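Local coordinates for protein SAM-dependent methyltransferase (Exiguobacterium sibiricum 255-15, PDB 3D2L) that probably transfers methyl groups from S-adenosylmethionine to an acceptor that is not identified, using a Rossmann-like methyltransferase domain, at residues A[8-13]-A[178-183]; A[144-147]-A[151-154]. All coordinates share one frame; numbering follows the deposited sequence.

Both contacts involve the antiparallel sheet of four strands that stands beside the Rossmann-like sheet of this methyltransferase. Contact 1 is the more buried: V10 of helix 9-14 and F180 of strand 173-183, an inner strand, both lie buried. Contact 2 lies at the surface, where the loop after helix 140-144 meets strand 150-155, an outermost strand. The chemistry follows the place. Contact 1 is apolar and aromatic, with no hydrogen bond between its segments. Contact 2 rests on one tyrosine hydroxyl bonded to a backbone carbonyl. Their centres are about 17 Å apart. Contact 1 joins distant parts of the chain, and contact 2 is nested within the long loop it closes.

Contact 1: residues A[8-13]-A[178-183]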
loop_
_atom_site.group_PDB
_atom_site.type_symbol
_atom_site.label_atom_id
_atom_site.label_comp_id
_atom_site.label_asym_id
_atom_site.label_seq_id
_atom_site.Cartn_x
_atom_site.Cartn_y
_atom_site.Cartn_z
ATOM N N ALA A 8 -4.200 -10.746 12.397
ATOM C CA ALA A 8 -3.378 -9.892 11.537
ATOM C C ALA A 8 -1.947 -10.407 11.269
ATOM O O ALA A 8 -1.390 -10.098 10.207
ATOM C CB ALA A 8 -3.352 -8.455 12.059
ATOM N N TYR A 9 -1.363 -11.191 12.179
ATOM C CA TYR A 9 -0.017 -11.779 11.913
ATOM C C TYR A 9 0.085 -12.712 10.683
ATOM O O TYR A 9 1.182 -12.903 10.121
ATOM C CB TYR A 9 0.580 -12.453 13.155
ATOM C CG TYR A 9 1.111 -11.407 14.114
ATOM C CD1 TYR A 9 2.245 -10.634 13.776
ATOM C CD2 TYR A 9 0.480 -11.159 15.335
ATOM C CE1 TYR A 9 2.739 -9.646 14.640
ATOM C CE2 TYR A 9 0.973 -10.181 16.210
ATOM C CZ TYR A 9 2.096 -9.424 15.854
ATOM O OH TYR A 9 2.564 -8.450 16.716
ATOM N N VAL A 10 -1.041 -13.270 10.252
ATOM C CA VAL A 10 -1.033 -14.114 9.069
ATOM C C VAL A 10 -0.592 -13.286 7.841
ATOM O O VAL A 10 -0.029 -13.832 6.869
ATOM C CB VAL A 10 -2.411 -14.794 8.818
ATOM C CG1 VAL A 10 -2.846 -15.545 10.063
ATOM C CG2 VAL A 10 -3.471 -13.770 8.350
ATOM N N TYR A 11 -0.847 -11.977 7.881
ATOM C CA TYR A 11 -0.426 -11.096 6.792
ATOM C C TYR A 11 1.078 -10.877 6.840
ATOM O O TYR A 11 1.724 -10.826 5.798
ATOM C CB TYR A 11 -1.161 -9.761 6.819
ATOM C CG TYR A 11 -2.621 -9.894 6.490
ATOM C CD1 TYR A 11 -3.033 -10.275 5.205
ATOM C CD2 TYR A 11 -3.601 -9.628 7.447
ATOM C CE1 TYR A 11 -4.390 -10.395 4.890
ATOM C CE2 TYR A 11 -4.958 -9.742 7.142
ATOM C CZ TYR A 11 -5.338 -10.123 5.866
ATOM O OH TYR A 11 -6.669 -10.222 5.572
ATOM N N ASP A 12 1.641 -10.774 8.037
ATOM C CA ASP A 12 3.083 -10.571 8.147
ATOM C C ASP A 12 3.844 -11.790 7.649
ATOM O O ASP A 12 4.917 -11.658 7.033
ATOM C CB ASP A 12 3.468 -10.169 9.564
ATOM C CG ASP A 12 3.134 -8.698 9.852
ATOM O OD1 ASP A 12 2.510 -8.056 8.988
ATOM O OD2 ASP A 12 3.508 -8.160 10.906
ATOM N N GLU A 13 3.288 -12.977 7.887
ATOM C CA GLU A 13 3.919 -14.176 7.387
ATOM C C GLU A 13 3.775 -14.209 5.869
ATOM O O GLU A 13 4.766 -14.332 5.175
ATOM C CB GLU A 13 3.352 -15.415 8.043
ATOM C CG GLU A 13 3.737 -15.563 9.519
ATOM C CD GLU A 13 3.296 -16.918 10.063
ATOM O OE1 GLU A 13 2.120 -17.324 9.801
ATOM O OE2 GLU A 13 4.138 -17.576 10.717
ATOM N N LEU A 178 -8.854 -15.527 -0.578
ATOM C CA LEU A 178 -7.884 -16.042 0.361
ATOM C C LEU A 178 -8.504 -16.991 1.368
ATOM O O LEU A 178 -9.624 -16.767 1.839
ATOM C CB LEU A 178 -7.237 -14.904 1.138
ATOM C CG LEU A 178 -5.998 -14.205 0.598
ATOM C CD1 LEU A 178 -4.778 -15.156 0.669
ATOM C CD2 LEU A 178 -6.256 -13.728 -0.788
ATOM N N THR A 179 -7.760 -18.050 1.689
ATOM C CA THR A 179 -8.127 -18.978 2.757
ATOM C C THR A 179 -6.868 -19.139 3.598
ATOM O O THR A 179 -5.838 -19.480 3.061
ATOM C CB THR A 179 -8.603 -20.330 2.246
ATOM O OG1 THR A 179 -9.889 -20.171 1.633
ATOM C CG2 THR A 179 -8.779 -21.363 3.420
ATOM N N PHE A 180 -6.970 -18.865 4.893
ATOM C CA PHE A 180 -5.866 -19.064 5.847
ATOM C C PHE A 180 -6.208 -20.232 6.746
ATOM O O PHE A 180 -7.352 -20.369 7.159
ATOM C CB PHE A 180 -5.645 -17.816 6.739
ATOM C CG PHE A 180 -5.197 -16.600 5.964
ATOM C CD1 PHE A 180 -6.136 -15.733 5.412
ATOM C CD2 PHE A 180 -3.841 -16.387 5.715
ATOM C CE1 PHE A 180 -5.739 -14.631 4.652
ATOM C CE2 PHE A 180 -3.429 -15.274 4.961
ATOM C CZ PHE A 180 -4.384 -14.410 4.423
ATOM N N PHE A 181 -5.220 -21.080 7.017
ATOM C CA PHE A 181 -5.339 -22.145 7.996
ATOM C C PHE A 181 -4.366 -21.738 9.067
ATOM O O PHE A 181 -3.150 -21.748 8.839
ATOM C CB PHE A 181 -5.007 -23.520 7.428
ATOM C CG PHE A 181 -6.015 -23.998 6.469
ATOM C CD1 PHE A 181 -7.213 -24.497 6.921
ATOM C CD2 PHE A 181 -5.789 -23.894 5.102
ATOM C CE1 PHE A 181 -8.175 -24.918 6.025
ATOM C CE2 PHE A 181 -6.735 -24.313 4.196
ATOM C CZ PHE A 181 -7.931 -24.821 4.656
ATOM N N ILE A 182 -4.905 -21.330 10.214
ATOM C CA ILE A 182 -4.113 -20.848 11.325
ATOM C C ILE A 182 -4.040 -21.923 12.389
ATOM O O ILE A 182 -5.078 -22.450 12.837
ATOM C CB ILE A 182 -4.708 -19.558 11.975
ATOM C CG1 ILE A 182 -4.962 -18.476 10.935
ATOM C CG2 ILE A 182 -3.789 -19.034 13.074
ATOM C CD1 ILE A 182 -6.287 -18.571 10.273
ATOM N N GLU A 183 -2.808 -22.209 12.815
ATOM C CA GLU A 183 -2.545 -23.220 13.817
ATOM C C GLU A 183 -2.951 -22.677 15.174
ATOM O O GLU A 183 -2.611 -21.548 15.492
ATOM C CB GLU A 183 -1.051 -23.544 13.859
ATOM C CG GLU A 183 -0.725 -24.810 14.666
ATOM C CD GLU A 183 0.770 -25.063 14.750
ATOM O OE1 GLU A 183 1.553 -24.117 14.505
ATOM O OE2 GLU A 183 1.160 -26.209 15.042
#
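V10 and F180 meet through similar first torsions. In F180, CG stands anti to the carbonyl carbon (chi1 -65°), and the ring reaches toward the helix. In V10, CG1 takes the same position and CG2 lies between the backbone N and the carbonyl carbon. CG2 then sits over one face of the F180 ring, 3.8 Å from its centroid, in a CH-pi contact. V10 CG2 is displaced toward the rim and lies 3.7 Å from F180 CE2. The other methyl, V10 CG1, packs 3.7 Å from I182 CG1. Y11 adds its ring one residue on. F180 turns an edge to the Y11 face in a T-shaped pair, with planes at 72° and centroids 5.6 Å apart. A leucine in place of F180 would probably lose this pair and the flat seat for the V10 methyl, leaving the Y11 ring freer to turn. F7 makes a further edge-to-face pair with F180. Strand 173-183 lies between strands 159-167 and 189-199 in the antiparallel sheet. The axes of segments 9-13 and 178-183 make an angle of 104°. A8, Y9 and D12 also touch helix 64-76. The N-terminal helix thus joins the Rossmann-like part to the antiparallel sheet.

Contact 2: residues A[144-147]-A[151-154]; sequences ETLF and TYAT
L146 and Y152 are joined by a single hydrogen bond from the tyrosine hydroxyl to a backbone carbonyl. Y152 OH donates to L146 O over 2.6 Å, which is short. The hydroxyl approaches at 127° to the L146 C=O bond, in the carbonyl plane, where it meets a lone pair of the oxygen. L146 O also sits at the edge of the Y152 ring, in its plane, 3.6 Å from Y152 CE2. The ring therefore points its hydroxyl end at the loop and does not lay a face on it. Its CG is anti to the carbonyl carbon (chi1 -55°), which lets the ring extend from the strand toward the loop.

This polar point is the tight part of the contact. The rest is looser: L146 CB and CD2 only flank the hydroxyl oxygen, at 3.7 and 4.0 Å from Y152 OH. The two side chains cross at about a right angle, so the leucine does not run alongside the ring. Both residues are partly exposed in a contact at the surface, and only 104 Å² is buried in all, both segments summed.

The ring of F147, next to L146 in the chain, is buried and makes edge-to-face pairs with H138 and H176. Y152 also packs edge-to-face with W163. The contact closes a short loop between helix 140-144 and strand 150-155. That strand is outermost in the antiparallel sheet and pairs with strand 159-167, with backbone hydrogen bonds between Y152 and W163 and between T154 and Y161.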
loop_
_atom_site.group_PDB
_atom_site.type_symbol
_atom_site.label_atom_id
_atom_site.label_comp_id
_atom_site.label_asym_id
_atom_site.label_seq_id
_atom_site.Cartn_x
_atom_site.Cartn_y
_atom_site.Cartn_z
ATOM N N GLU A 144 -3.477 -8.699 -16.209
ATOM C CA GLU A 144 -3.763 -9.623 -17.295
ATOM C C GLU A 144 -2.898 -10.893 -17.285
ATOM O O GLU A 144 -3.178 -11.828 -18.037
ATOM C CB GLU A 144 -3.664 -8.895 -18.638
ATOM C CG GLU A 144 -4.510 -7.594 -18.760
ATOM C CD GLU A 144 -6.029 -7.800 -18.736
ATOM O OE1 GLU A 144 -6.553 -8.457 -17.816
ATOM O OE2 GLU A 144 -6.706 -7.246 -19.626
ATOM N N THR A 145 -1.875 -10.949 -16.424
ATOM C CA THR A 145 -0.995 -12.128 -16.325
ATOM C C THR A 145 -1.031 -12.831 -14.952
ATOM O O THR A 145 -1.677 -13.869 -14.808
ATOM C CB THR A 145 0.485 -11.790 -16.721
ATOM O OG1 THR A 145 1.015 -10.805 -15.830
ATOM C CG2 THR A 145 0.590 -11.289 -18.187
ATOM N N LEU A 146 -0.373 -12.241 -13.946
ATOM C CA LEU A 146 -0.227 -12.832 -12.604
ATOM C C LEU A 146 -1.527 -12.958 -11.809
ATOM O O LEU A 146 -1.617 -13.790 -10.898
ATOM C CB LEU A 146 0.809 -12.039 -11.769
ATOM C CG LEU A 146 2.237 -12.029 -12.339
ATOM C CD1 LEU A 146 3.132 -11.090 -11.550
ATOM C CD2 LEU A 146 2.819 -13.443 -12.371
ATOM N N PHE A 147 -2.527 -12.148 -12.163
ATOM C CA PHE A 147 -3.819 -12.209 -11.494
ATOM C C PHE A 147 -4.900 -12.747 -12.408
ATOM O O PHE A 147 -6.070 -12.598 -12.104
ATOM C CB PHE A 147 -4.236 -10.837 -10.972
ATOM C CG PHE A 147 -3.321 -10.270 -9.892
ATOM C CD1 PHE A 147 -2.696 -11.096 -8.967
ATOM C CD2 PHE A 147 -3.182 -8.900 -9.756
ATOM C CE1 PHE A 147 -1.866 -10.553 -7.960
ATOM C CE2 PHE A 147 -2.401 -8.366 -8.757
ATOM C CZ PHE A 147 -1.760 -9.185 -7.865
ATOM N N THR A 151 -3.121 -19.507 -9.000
ATOM C CA THR A 151 -3.193 -20.003 -7.645
ATOM C C THR A 151 -1.845 -19.873 -6.958
ATOM O O THR A 151 -0.826 -20.293 -7.501
ATOM C CB THR A 151 -3.621 -21.478 -7.618
ATOM O OG1 THR A 151 -4.893 -21.591 -8.261
ATOM C CG2 THR A 151 -3.741 -21.966 -6.177
ATOM N N TYR A 152 -1.863 -19.309 -5.762
ATOM C CA TYR A 152 -0.679 -19.145 -4.932
ATOM C C TYR A 152 -0.914 -19.774 -3.582
ATOM O O TYR A 152 -1.998 -19.692 -3.025
ATOM C CB TYR A 152 -0.335 -17.672 -4.762
ATOM C CG TYR A 152 -0.169 -16.982 -6.103
ATOM C CD1 TYR A 152 0.927 -17.267 -6.914
ATOM C CD2 TYR A 152 -1.116 -16.070 -6.569
ATOM C CE1 TYR A 152 1.081 -16.656 -8.161
ATOM C CE2 TYR A 152 -0.959 -15.434 -7.800
ATOM C CZ TYR A 152 0.137 -15.737 -8.597
ATOM O OH TYR A 152 0.304 -15.134 -9.836
ATOM N N ALA A 153 0.104 -20.404 -3.025
ATOM C CA ALA A 153 -0.059 -21.009 -1.712
ATOM C C ALA A 153 1.265 -21.233 -1.088
ATOM O O ALA A 153 2.239 -21.500 -1.785
ATOM C CB ALA A 153 -0.810 -22.345 -1.795
ATOM N N THR A 154 1.300 -21.115 0.237
ATOM C CA THR A 154 2.507 -21.407 0.965
ATOM C C THR A 154 2.245 -21.639 2.446
ATOM O O THR A 154 1.160 -21.379 2.979
ATOM C CB THR A 154 3.647 -20.357 0.743
ATOM O OG1 THR A 154 4.904 -20.969 1.080
ATOM C CG2 THR A 154 3.428 -19.099 1.555
#